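Basic helix-loop-helix, putative, expressed (Oryza sativa subsp. japonica, PDB 5LW0) binds ADP-ribose through the macrodomain that makes up this chain and, as a longer protein, probably takes part in DNA interstrand crosslink repair. Local coordinates at residues L38-I43 with D57-A62; L77-L80 with R85-S88; S88-K93 with S102-F107. All blocks are in the same frame, centred on the assembly; numbering follows the deposited sequence. Where two conformers were deposited one is given.

Contact 1: L38-I43 with D57-A62; sequences LAFPSI and DIIVDA. With AR6 ([(2R,3S,4R,5R)-5-(6-aminopurin-9-yl)-3,4-dihydroxy-oxolan-2-yl]methyl [hydroxy-[[(2R,3S,4R,5S)-3,4,5-trihydroxyoxolan-2-yl]methoxy]phosphoryl] hydrogen phosphate), chain C.
Ile59 meets Phe40 and Ser42 through two branches of one side chain. Its CG2 comes to the edge of the Phe40 ring, near the ring plane, with CE2 4.3 Å from CG2. Its other branch is extended (chi2 162°), and this carries CD1 to 4.0 Å from Ser42 OG. These are easy van der Waals distances. The tighter fit is on the ligand side of segment 38-43. Ser42 O lies only 3.0 Å from C5' of the ADP-ribose, and Pro41 CB is 3.6 Å from the ribose O4'. The outer side of the helix is the open one: Asp57 and Asp61 are partly exposed there and make salt bridges to Lys93 and Lys97. The contact joins strand 37-40, and the loop that leaves it, to helix 52-69 of a beta-alpha-beta unit in the macrodomain. Phe223 of helix 208-230 meets the Phe40 ring edge-to-face, and Tyr219 of that helix bonds through its hydroxyl to Ile43 N. Ser42 OG is hydrogen-bonded to Thr45 OG1, which lets it lie beside the apolar CD1 of Ile59. Across this contact Ile59 meets the pocket loop by van der Waals contact.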
loop_
_atom_site.group_PDB
_atom_site.type_symbol
_atom_site.label_atom_id
_atom_site.label_comp_id
_atom_site.label_asym_id
_atom_site.label_seq_id
_atom_site.Cartn_x
_atom_site.Cartn_y
_atom_site.Cartn_z
ATOM N N LEU A 38 1.805 -7.552 5.174
ATOM C CA LEU A 38 1.370 -6.626 4.141
ATOM C C LEU A 38 2.545 -5.767 3.705
ATOM O O LEU A 38 3.179 -5.153 4.550
ATOM C CB LEU A 38 0.294 -5.648 4.719
ATOM C CG LEU A 38 -0.098 -4.492 3.798
ATOM C CD1 LEU A 38 -0.840 -5.011 2.590
ATOM C CD2 LEU A 38 -0.952 -3.493 4.570
ATOM N N ALA A 39 2.833 -5.759 2.433
ATOM C CA ALA A 39 3.770 -4.770 1.856
ATOM C C ALA A 39 2.938 -3.675 1.222
ATOM O O ALA A 39 1.994 -3.956 0.436
ATOM C CB ALA A 39 4.670 -5.408 0.840
ATOM N N PHE A 40 3.309 -2.455 1.457
ATOM C CA PHE A 40 2.615 -1.343 0.885
ATOM C C PHE A 40 3.588 -0.276 0.445
ATOM O O PHE A 40 4.627 -0.040 1.099
ATOM C CB PHE A 40 1.563 -0.738 1.867
ATOM C CG PHE A 40 2.136 -0.179 3.093
ATOM C CD1 PHE A 40 2.486 -1.000 4.124
ATOM C CD2 PHE A 40 2.250 1.230 3.274
ATOM C CE1 PHE A 40 3.001 -0.466 5.316
ATOM C CE2 PHE A 40 2.733 1.777 4.455
ATOM C CZ PHE A 40 3.092 0.926 5.494
ATOM N N PRO A 41 3.233 0.466 -0.619
ATOM C CA PRO A 41 4.002 1.625 -1.010
ATOM C C PRO A 41 3.471 2.894 -0.347
ATOM O O PRO A 41 2.370 2.878 0.243
ATOM C CB PRO A 41 3.712 1.694 -2.495
ATOM C CG PRO A 41 2.287 1.319 -2.573
ATOM C CD PRO A 41 2.057 0.294 -1.461
ATOM N N SER A 42 4.203 3.995 -0.498
ATOM C CA SER A 42 3.777 5.257 0.047
ATOM C C SER A 42 2.653 5.838 -0.814
ATOM O O SER A 42 2.870 6.311 -1.921
ATOM C CB SER A 42 4.925 6.195 0.106
ATOM O OG SER A 42 4.536 7.491 0.562
ATOM N N ILE A 43 1.467 5.780 -0.312
ATOM C CA ILE A 43 0.310 6.286 -1.043
ATOM C C ILE A 43 0.322 7.784 -1.216
ATOM O O ILE A 43 0.681 8.512 -0.294
ATOM C CB ILE A 43 -0.991 5.925 -0.244
ATOM C CG1 ILE A 43 -1.086 4.412 0.029
ATOM C CG2 ILE A 43 -2.238 6.437 -0.955
ATOM C CD1 ILE A 43 -1.025 3.524 -1.211
ATOM N N ASP A 57 4.791 11.485 8.499
ATOM C CA ASP A 57 4.191 11.581 9.782
ATOM C C ASP A 57 2.928 10.715 9.824
ATOM O O ASP A 57 2.624 10.048 10.847
ATOM C CB ASP A 57 3.699 13.039 10.070
ATOM C CG ASP A 57 4.829 14.044 10.330
ATOM O OD1 ASP A 57 5.942 13.667 10.654
ATOM O OD2 ASP A 57 4.501 15.273 10.310
ATOM N N ILE A 58 2.128 10.816 8.770
ATOM C CA ILE A 58 0.849 10.098 8.715
ATOM C C ILE A 58 1.052 8.562 8.668
ATOM O O ILE A 58 0.370 7.828 9.383
ATOM C CB ILE A 58 0.004 10.597 7.544
ATOM C CG1 ILE A 58 -0.468 12.008 7.875
ATOM C CG2 ILE A 58 -1.203 9.694 7.261
ATOM C CD1 ILE A 58 -1.094 12.717 6.724
ATOM N N ILE A 59 2.033 8.124 7.876
ATOM C CA ILE A 59 2.356 6.675 7.803
ATOM C C ILE A 59 2.668 6.142 9.201
ATOM O O ILE A 59 2.122 5.121 9.658
ATOM C CB ILE A 59 3.567 6.391 6.855
ATOM C CG1 ILE A 59 3.177 6.589 5.388
ATOM C CG2 ILE A 59 4.031 4.938 7.008
ATOM C CD1 ILE A 59 4.329 6.756 4.440
ATOM N N VAL A 60 3.576 6.798 9.886
ATOM C CA VAL A 60 4.032 6.322 11.174
ATOM C C VAL A 60 2.940 6.364 12.229
ATOM O O VAL A 60 2.781 5.443 13.034
ATOM C CB VAL A 60 5.314 7.060 11.621
ATOM C CG1 VAL A 60 5.619 6.813 13.038
ATOM C CG2 VAL A 60 6.503 6.687 10.725
ATOM N N ASP A 61 2.112 7.393 12.206
ATOM C CA ASP A 61 0.953 7.411 13.110
ATOM C C ASP A 61 -0.064 6.339 12.814
ATOM O O ASP A 61 -0.588 5.722 13.726
ATOM C CB ASP A 61 0.307 8.777 13.111
ATOM C CG ASP A 61 1.158 9.830 13.887
ATOM O OD1 ASP A 61 2.088 9.459 14.683
ATOM O OD2 ASP A 61 0.952 11.019 13.670
ATOM N N ALA A 62 -0.352 6.092 11.530
ATOM C CA ALA A 62 -1.339 5.050 11.148
ATOM C C ALA A 62 -0.818 3.644 11.505
ATOM O O ALA A 62 -1.564 2.778 11.949
ATOM C CB ALA A 62 -1.638 5.106 9.644
HETATM N N1 AR6 C . 7.540 -1.068 -6.189
HETATM C C2 AR6 C . 7.547 -0.336 -5.056
HETATM N N3 AR6 C . 7.266 0.951 -5.004
HETATM C C4 AR6 C . 6.939 1.635 -6.144
HETATM C C5 AR6 C . 6.868 0.951 -7.399
HETATM C C6 AR6 C . 7.187 -0.487 -7.385
HETATM N N6 AR6 C . 7.144 -1.226 -8.467
HETATM N N7 AR6 C . 6.499 1.909 -8.373
HETATM C C8 AR6 C . 6.307 3.072 -7.710
HETATM N N9 AR6 C . 6.562 2.917 -6.360
HETATM P PA AR6 C . 2.426 6.236 -7.249
HETATM P PB AR6 C . 0.262 7.881 -6.032
HETATM C "C1'" AR6 C . 6.378 3.870 -5.286
HETATM O O1A AR6 C . 2.725 7.432 -8.177
HETATM O O1B AR6 C . 1.162 9.071 -5.803
HETATM C C1D AR6 C . -0.991 5.628 -10.396
HETATM O O1D AR6 C . -0.464 5.315 -11.668
HETATM C "C2'" AR6 C . 6.705 5.332 -5.565
HETATM O "O2'" AR6 C . 8.141 5.599 -5.596
HETATM O O2A AR6 C . 2.330 4.871 -7.817
HETATM O O2B AR6 C . -0.725 7.477 -4.977
HETATM C C2D AR6 C . -2.541 5.482 -10.435
HETATM O O2D AR6 C . -3.025 5.236 -11.817
HETATM C "C3'" AR6 C . 5.934 6.011 -4.460
HETATM O "O3'" AR6 C . 6.693 6.065 -3.221
HETATM O O3A AR6 C . 1.070 6.526 -6.396
HETATM C C3D AR6 C . -3.072 6.768 -9.866
HETATM O O3D AR6 C . -3.614 7.510 -10.997
HETATM C "C4'" AR6 C . 4.698 5.111 -4.273
HETATM O "O4'" AR6 C . 4.955 3.918 -4.978
HETATM C C4D AR6 C . -1.841 7.489 -9.266
HETATM O O4D AR6 C . -0.657 6.976 -9.920
HETATM C "C5'" AR6 C . 3.417 5.717 -4.787
HETATM O "O5'" AR6 C . 3.590 6.297 -6.094
HETATM C C5D AR6 C . -1.616 7.253 -7.776
HETATM O O5D AR6 C . -0.564 8.166 -7.391
#

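Contact 2: L77-L80 with R85-S88; sequences LVDL and RILS. With AR6 ([(2R,3S,4R,5R)-5-(6-aminopurin-9-yl)-3,4-dihydroxy-oxolan-2-yl]methyl [hydroxy-[[(2R,3S,4R,5S)-3,4,5-trihydroxyoxolan-2-yl]methoxy]phosphoryl] hydrogen phosphate), chain C.
Asp79 is shared between apolar neighbours from helix 85-88 and the bound ADP-ribose. Its CB lies 3.7 Å from Leu87 CG, and its OD2 is 3.6 Å from Ile86 CG2, the side chains of Asp79 and Ile86 meeting at about a right angle. Two residues back along the strand, Leu87 CD2 packs against Leu77 CG at 3.7 Å. Leu87 CG stands anti to its own carbonyl carbon (chi1 -62°), which brings the two methyls onto the strand and lets them span Leu77 and Asp79. On the ligand side, OD1 accepts a hydrogen bond of 2.7 Å from O2' of the adenosine ribose. A second, weak bond comes from O3'. The backbone N of Leu80 also donates to OD1, at 2.9 Å, from above the carboxylate plane and 48° out of it. This bond helps fix the turn of the carboxylate. Leu80 itself lies over one face of the adenine, its CD1 3.5 Å from C5. Asp79 and Leu80 thus line the adenosine end of the macrodomain's ADP-ribose pocket. In the next shell, Ser84 OG is hydrogen-bonded to Asp79 OD2 and to Leu87 N, so one hydroxyl links the carboxylate to the first turn of the helix. With an alanine in place of Asp79, the ribose O2' would probably lose its acceptor and Ser84 OG its carboxylate mate. The contact joins strand and helix of the beta-alpha-beta unit 74-79, 85-96, 104-108. Strand 74-79 runs in the sheet between strands 37-40 and 104-108. Helix 85-96 packs over this part of the sheet: Leu87 also reaches Thr106 and Val108 of strand 104-108, while Ile86 touches Ser56 of helix 52-69 and Ser42 of the loop after strand 37-40.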
loop_
_atom_site.group_PDB
_atom_site.type_symbol
_atom_site.label_atom_id
_atom_site.label_comp_id
_atom_site.label_asym_id
_atom_site.label_seq_id
_atom_site.Cartn_x
_atom_site.Cartn_y
_atom_site.Cartn_z
ATOM N N LEU A 77 6.750 -1.125 4.582
ATOM C CA LEU A 77 6.715 -0.037 3.634
ATOM C C LEU A 77 7.811 -0.259 2.588
ATOM O O LEU A 77 9.000 -0.354 2.955
ATOM C CB LEU A 77 6.862 1.316 4.334
ATOM C CG LEU A 77 7.011 2.549 3.395
ATOM C CD1 LEU A 77 5.733 2.814 2.584
ATOM C CD2 LEU A 77 7.393 3.731 4.213
ATOM N N VAL A 78 7.436 -0.289 1.331
ATOM C CA VAL A 78 8.379 -0.548 0.275
ATOM C C VAL A 78 8.492 0.637 -0.677
ATOM O O VAL A 78 7.510 1.321 -0.963
ATOM C CB VAL A 78 8.035 -1.821 -0.513
ATOM C CG1 VAL A 78 8.057 -3.025 0.417
ATOM C CG2 VAL A 78 6.699 -1.686 -1.231
ATOM N N ASP A 79 9.713 0.845 -1.187
ATOM C CA ASP A 79 9.936 1.803 -2.290
ATOM C C ASP A 79 11.086 1.231 -3.135
ATOM O O ASP A 79 11.904 0.424 -2.660
ATOM C CB ASP A 79 10.226 3.214 -1.771
ATOM C CG ASP A 79 9.936 4.326 -2.827
ATOM O OD1 ASP A 79 9.403 3.976 -3.911
ATOM O OD2 ASP A 79 10.291 5.551 -2.567
ATOM N N LEU A 80 11.157 1.665 -4.373
ATOM C CA LEU A 80 12.058 1.055 -5.333
ATOM C C LEU A 80 13.512 1.370 -5.100
ATOM O O LEU A 80 14.373 0.570 -5.426
ATOM C CB LEU A 80 11.675 1.550 -6.738
ATOM C CG LEU A 80 10.507 0.910 -7.379
ATOM C CD1 LEU A 80 10.084 1.783 -8.569
ATOM C CD2 LEU A 80 10.942 -0.465 -7.790
ATOM N N ARG A 85 13.412 9.137 -0.420
ATOM C CA ARG A 85 13.234 10.072 0.596
ATOM C C ARG A 85 12.132 9.672 1.570
ATOM O O ARG A 85 12.254 9.861 2.778
ATOM C CB ARG A 85 12.938 11.457 -0.014
ATOM C CG ARG A 85 12.803 12.505 1.045
ATOM C CD ARG A 85 13.327 13.885 0.629
ATOM N NE ARG A 85 13.327 14.759 1.811
ATOM C CZ ARG A 85 12.324 15.578 2.150
ATOM N NH1 ARG A 85 11.253 15.712 1.364
ATOM N NH2 ARG A 85 12.408 16.292 3.270
ATOM N N ILE A 86 11.053 9.084 1.060
ATOM C CA ILE A 86 9.985 8.677 1.964
ATOM C C ILE A 86 10.460 7.536 2.888
ATOM O O ILE A 86 10.175 7.552 4.093
ATOM C CB ILE A 86 8.665 8.295 1.203
ATOM C CG1 ILE A 86 7.523 8.167 2.176
ATOM C CG2 ILE A 86 8.832 7.003 0.387
ATOM C CD1 ILE A 86 7.093 9.461 2.813
ATOM N N LEU A 87 11.272 6.619 2.393
ATOM C CA LEU A 87 11.792 5.580 3.307
ATOM C C LEU A 87 12.700 6.178 4.392
ATOM O O LEU A 87 12.617 5.817 5.564
ATOM C CB LEU A 87 12.514 4.447 2.561
ATOM C CG LEU A 87 11.717 3.629 1.576
ATOM C CD1 LEU A 87 12.550 2.455 1.080
ATOM C CD2 LEU A 87 10.416 3.146 2.173
ATOM N N SER A 88 13.528 7.138 4.017
ATOM C CA SER A 88 14.450 7.767 4.963
ATOM C C SER A 88 13.706 8.535 6.084
ATOM O O SER A 88 14.019 8.389 7.273
ATOM C CB SER A 88 15.401 8.733 4.215
ATOM O OG SER A 88 16.329 9.300 5.114
HETATM N N1 AR6 C . 7.540 -1.068 -6.189
HETATM C C2 AR6 C . 7.547 -0.336 -5.056
HETATM N N3 AR6 C . 7.266 0.951 -5.004
HETATM C C4 AR6 C . 6.939 1.635 -6.144
HETATM C C5 AR6 C . 6.868 0.951 -7.399
HETATM C C6 AR6 C . 7.187 -0.487 -7.385
HETATM N N6 AR6 C . 7.144 -1.226 -8.467
HETATM N N7 AR6 C . 6.499 1.909 -8.373
HETATM C C8 AR6 C . 6.307 3.072 -7.710
HETATM N N9 AR6 C . 6.562 2.917 -6.360
HETATM P PA AR6 C . 2.426 6.236 -7.249
HETATM P PB AR6 C . 0.262 7.881 -6.032
HETATM C "C1'" AR6 C . 6.378 3.870 -5.286
HETATM O O1A AR6 C . 2.725 7.432 -8.177
HETATM O O1B AR6 C . 1.162 9.071 -5.803
HETATM C C1D AR6 C . -0.991 5.628 -10.396
HETATM O O1D AR6 C . -0.464 5.315 -11.668
HETATM C "C2'" AR6 C . 6.705 5.332 -5.565
HETATM O "O2'" AR6 C . 8.141 5.599 -5.596
HETATM O O2A AR6 C . 2.330 4.871 -7.817
HETATM O O2B AR6 C . -0.725 7.477 -4.977
HETATM C C2D AR6 C . -2.541 5.482 -10.435
HETATM O O2D AR6 C . -3.025 5.236 -11.817
HETATM C "C3'" AR6 C . 5.934 6.011 -4.460
HETATM O "O3'" AR6 C . 6.693 6.065 -3.221
HETATM O O3A AR6 C . 1.070 6.526 -6.396
HETATM C C3D AR6 C . -3.072 6.768 -9.866
HETATM O O3D AR6 C . -3.614 7.510 -10.997
HETATM C "C4'" AR6 C . 4.698 5.111 -4.273
HETATM O "O4'" AR6 C . 4.955 3.918 -4.978
HETATM C C4D AR6 C . -1.841 7.489 -9.266
HETATM O O4D AR6 C . -0.657 6.976 -9.920
HETATM C "C5'" AR6 C . 3.417 5.717 -4.787
HETATM O "O5'" AR6 C . 3.590 6.297 -6.094
HETATM C C5D AR6 C . -1.616 7.253 -7.776
HETATM O O5D AR6 C . -0.564 8.166 -7.391
#

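Contact 3: S88-K93 with S102-F107; sequences SLVKEK and SRFFTF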
loop_
_atom_site.group_PDB
_atom_site.type_symbol
_atom_site.label_atom_id
_atom_site.label_comp_id
_atom_site.label_asym_id
_atom_site.label_seq_id
_atom_site.Cartn_x
_atom_site.Cartn_y
_atom_site.Cartn_z
ATOM N N SER A 88 13.528 7.138 4.017
ATOM C CA SER A 88 14.450 7.767 4.963
ATOM C C SER A 88 13.706 8.535 6.084
ATOM O O SER A 88 14.019 8.389 7.273
ATOM C CB SER A 88 15.401 8.733 4.215
ATOM O OG SER A 88 16.329 9.300 5.114
ATOM N N LEU A 89 12.635 9.263 5.693
ATOM C CA LEU A 89 11.820 9.972 6.633
ATOM C C LEU A 89 11.079 9.061 7.532
ATOM O O LEU A 89 10.987 9.270 8.745
ATOM C CB LEU A 89 10.841 10.893 5.908
ATOM C CG LEU A 89 11.447 12.137 5.188
ATOM C CD1 LEU A 89 10.487 12.748 4.215
ATOM C CD2 LEU A 89 11.891 13.140 6.198
ATOM N N VAL A 90 10.484 8.011 6.959
ATOM C CA VAL A 90 9.742 7.095 7.783
ATOM C C VAL A 90 10.639 6.385 8.762
ATOM O O VAL A 90 10.273 6.207 9.936
ATOM C CB VAL A 90 8.919 6.138 6.917
ATOM C CG1 VAL A 90 8.404 4.975 7.710
ATOM C CG2 VAL A 90 7.771 6.891 6.267
ATOM N N LYS A 91 11.817 5.977 8.325
ATOM C CA LYS A 91 12.781 5.308 9.278
ATOM C C LYS A 91 13.066 6.221 10.485
ATOM O O LYS A 91 13.075 5.769 11.608
ATOM C CB LYS A 91 14.087 4.957 8.562
ATOM C CG LYS A 91 13.968 3.756 7.706
ATOM C CD LYS A 91 15.356 3.243 7.351
ATOM C CE LYS A 91 15.634 3.395 5.942
ATOM N NZ LYS A 91 17.041 2.951 5.623
ATOM N N GLU A 92 13.322 7.496 10.216
ATOM C CA GLU A 92 13.697 8.458 11.266
ATOM C C GLU A 92 12.555 8.618 12.265
ATOM O O GLU A 92 12.744 8.516 13.480
ATOM C CB GLU A 92 13.930 9.833 10.654
ATOM C CG GLU A 92 15.249 10.073 10.018
ATOM C CD GLU A 92 15.322 11.453 9.353
ATOM O OE1 GLU A 92 14.323 12.209 9.414
ATOM O OE2 GLU A 92 16.378 11.779 8.775
ATOM N N LYS A 93 11.355 8.736 11.727
ATOM C CA LYS A 93 10.183 8.937 12.541
ATOM C C LYS A 93 9.752 7.683 13.279
ATOM O O LYS A 93 9.307 7.769 14.432
ATOM C CB LYS A 93 9.057 9.520 11.720
ATOM C CG LYS A 93 9.448 10.908 11.180
ATOM C CD LYS A 93 8.462 11.467 10.208
ATOM C CE LYS A 93 8.963 12.862 9.781
ATOM N NZ LYS A 93 8.028 13.573 8.905
ATOM N N SER A 102 10.110 -5.375 14.806
ATOM C CA SER A 102 9.737 -6.659 14.240
ATOM C C SER A 102 8.404 -6.650 13.544
ATOM O O SER A 102 8.125 -7.550 12.784
ATOM C CB SER A 102 9.753 -7.761 15.304
ATOM O OG SER A 102 8.650 -7.644 16.201
ATOM N N ARG A 103 7.567 -5.652 13.852
ATOM C CA ARG A 103 6.203 -5.625 13.347
ATOM C C ARG A 103 6.045 -4.603 12.215
ATOM O O ARG A 103 5.105 -4.700 11.477
ATOM C CB ARG A 103 5.249 -5.310 14.485
ATOM C CG ARG A 103 5.421 -6.281 15.642
ATOM C CD ARG A 103 4.302 -6.211 16.617
ATOM N NE ARG A 103 3.212 -6.710 15.903
ATOM C CZ ARG A 103 2.001 -6.318 16.044
ATOM N NH1 ARG A 103 1.648 -5.429 17.035
ATOM N NH2 ARG A 103 1.133 -6.833 15.238
ATOM N N PHE A 104 6.921 -3.592 12.165
ATOM C CA PHE A 104 6.969 -2.655 11.018
ATOM C C PHE A 104 8.409 -2.392 10.652
ATOM O O PHE A 104 9.272 -2.120 11.539
ATOM C CB PHE A 104 6.339 -1.290 11.389
ATOM C CG PHE A 104 6.561 -0.231 10.356
ATOM C CD1 PHE A 104 5.887 -0.313 9.153
ATOM C CD2 PHE A 104 7.578 0.705 10.514
ATOM C CE1 PHE A 104 6.152 0.595 8.139
ATOM C CE2 PHE A 104 7.874 1.604 9.497
ATOM C CZ PHE A 104 7.156 1.531 8.301
ATOM N N PHE A 105 8.697 -2.407 9.363
ATOM C CA PHE A 105 9.947 -1.950 8.864
ATOM C C PHE A 105 9.834 -1.464 7.446
ATOM O O PHE A 105 8.821 -1.695 6.804
ATOM C CB PHE A 105 11.075 -2.962 9.046
ATOM C CG PHE A 105 10.803 -4.300 8.512
ATOM C CD1 PHE A 105 11.041 -4.611 7.171
ATOM C CD2 PHE A 105 10.336 -5.291 9.348
ATOM C CE1 PHE A 105 10.861 -5.902 6.693
ATOM C CE2 PHE A 105 10.110 -6.572 8.874
ATOM C CZ PHE A 105 10.366 -6.875 7.525
ATOM N N THR A 106 10.875 -0.779 6.965
ATOM C CA THR A 106 10.918 -0.337 5.543
ATOM C C THR A 106 11.766 -1.325 4.764
ATOM O O THR A 106 12.634 -2.023 5.343
ATOM C CB THR A 106 11.511 1.051 5.397
ATOM O OG1 THR A 106 12.903 1.059 5.783
ATOM C CG2 THR A 106 10.736 2.105 6.184
ATOM N N PHE A 107 11.588 -1.358 3.454
ATOM C CA PHE A 107 12.281 -2.329 2.625
ATOM C C PHE A 107 12.420 -1.747 1.244
ATOM O O PHE A 107 11.470 -1.266 0.682
ATOM C CB PHE A 107 11.500 -3.636 2.594
ATOM C CG PHE A 107 12.255 -4.822 2.003
ATOM C CD1 PHE A 107 13.104 -5.555 2.746
ATOM C CD2 PHE A 107 12.020 -5.190 0.680
ATOM C CE1 PHE A 107 13.722 -6.690 2.190
ATOM C CE2 PHE A 107 12.606 -6.308 0.133
ATOM C CZ PHE A 107 13.514 -6.995 0.870
#
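The Phe104 ring meets Val90 at its edge. Val90 CG1 sits near the ring plane, 3.7 Å from CZ and 3.9 Å from CE2, and the two side chains cross at about a right angle. The helix segment covers neither ring face. Leu77, Val63 and Ile99 also touch this side chain. Phe104 CG is anti to the backbone N (chi1 170°), which sets the CZ edge of the ring against Val90. Helix 85-96 is the connection of a beta-alpha-beta unit, between strand 74-79 and strand 104-108, an outermost strand of the sheet. Helix 88-93 therefore runs roughly antiparallel to strand 104-107, at 154°, with the axes 8.9 Å apart at their closest. Thr106 is the nearest strand residue to the helix by backbone. Its CG2 lies 4.0 Å from Val90 CG1, next to the buried part. Its OG1 meets the aliphatic chain of the exposed Lys91, 3.5 Å from CG. The lysine is bent at chi3 (-113°), and CE comes back to 3.6 Å from the same OG1.

How the contacts relate
The chain enters along strand 37-40, and contact 1 closes the loop to helix 52-69. It then returns through strand 74-79, and contact 2 closes the short turn to helix 85-96. Contact 3 starts at Ser88, where contact 2 ends, and closes the return to strand 104-108. The three follow in series and none nests in another. Together they cover two consecutive beta-alpha-beta units. Strand 74-79 lies between the other two in one sheet: Phe40 O probably bonds Val78 N, and Leu77 O Phe107 N. The helices meet too, through Ile59 on Val90 and Val60 on Lys93. Contacts 1 and 2 both touch the ADP-ribose; contact 3 lies further from it.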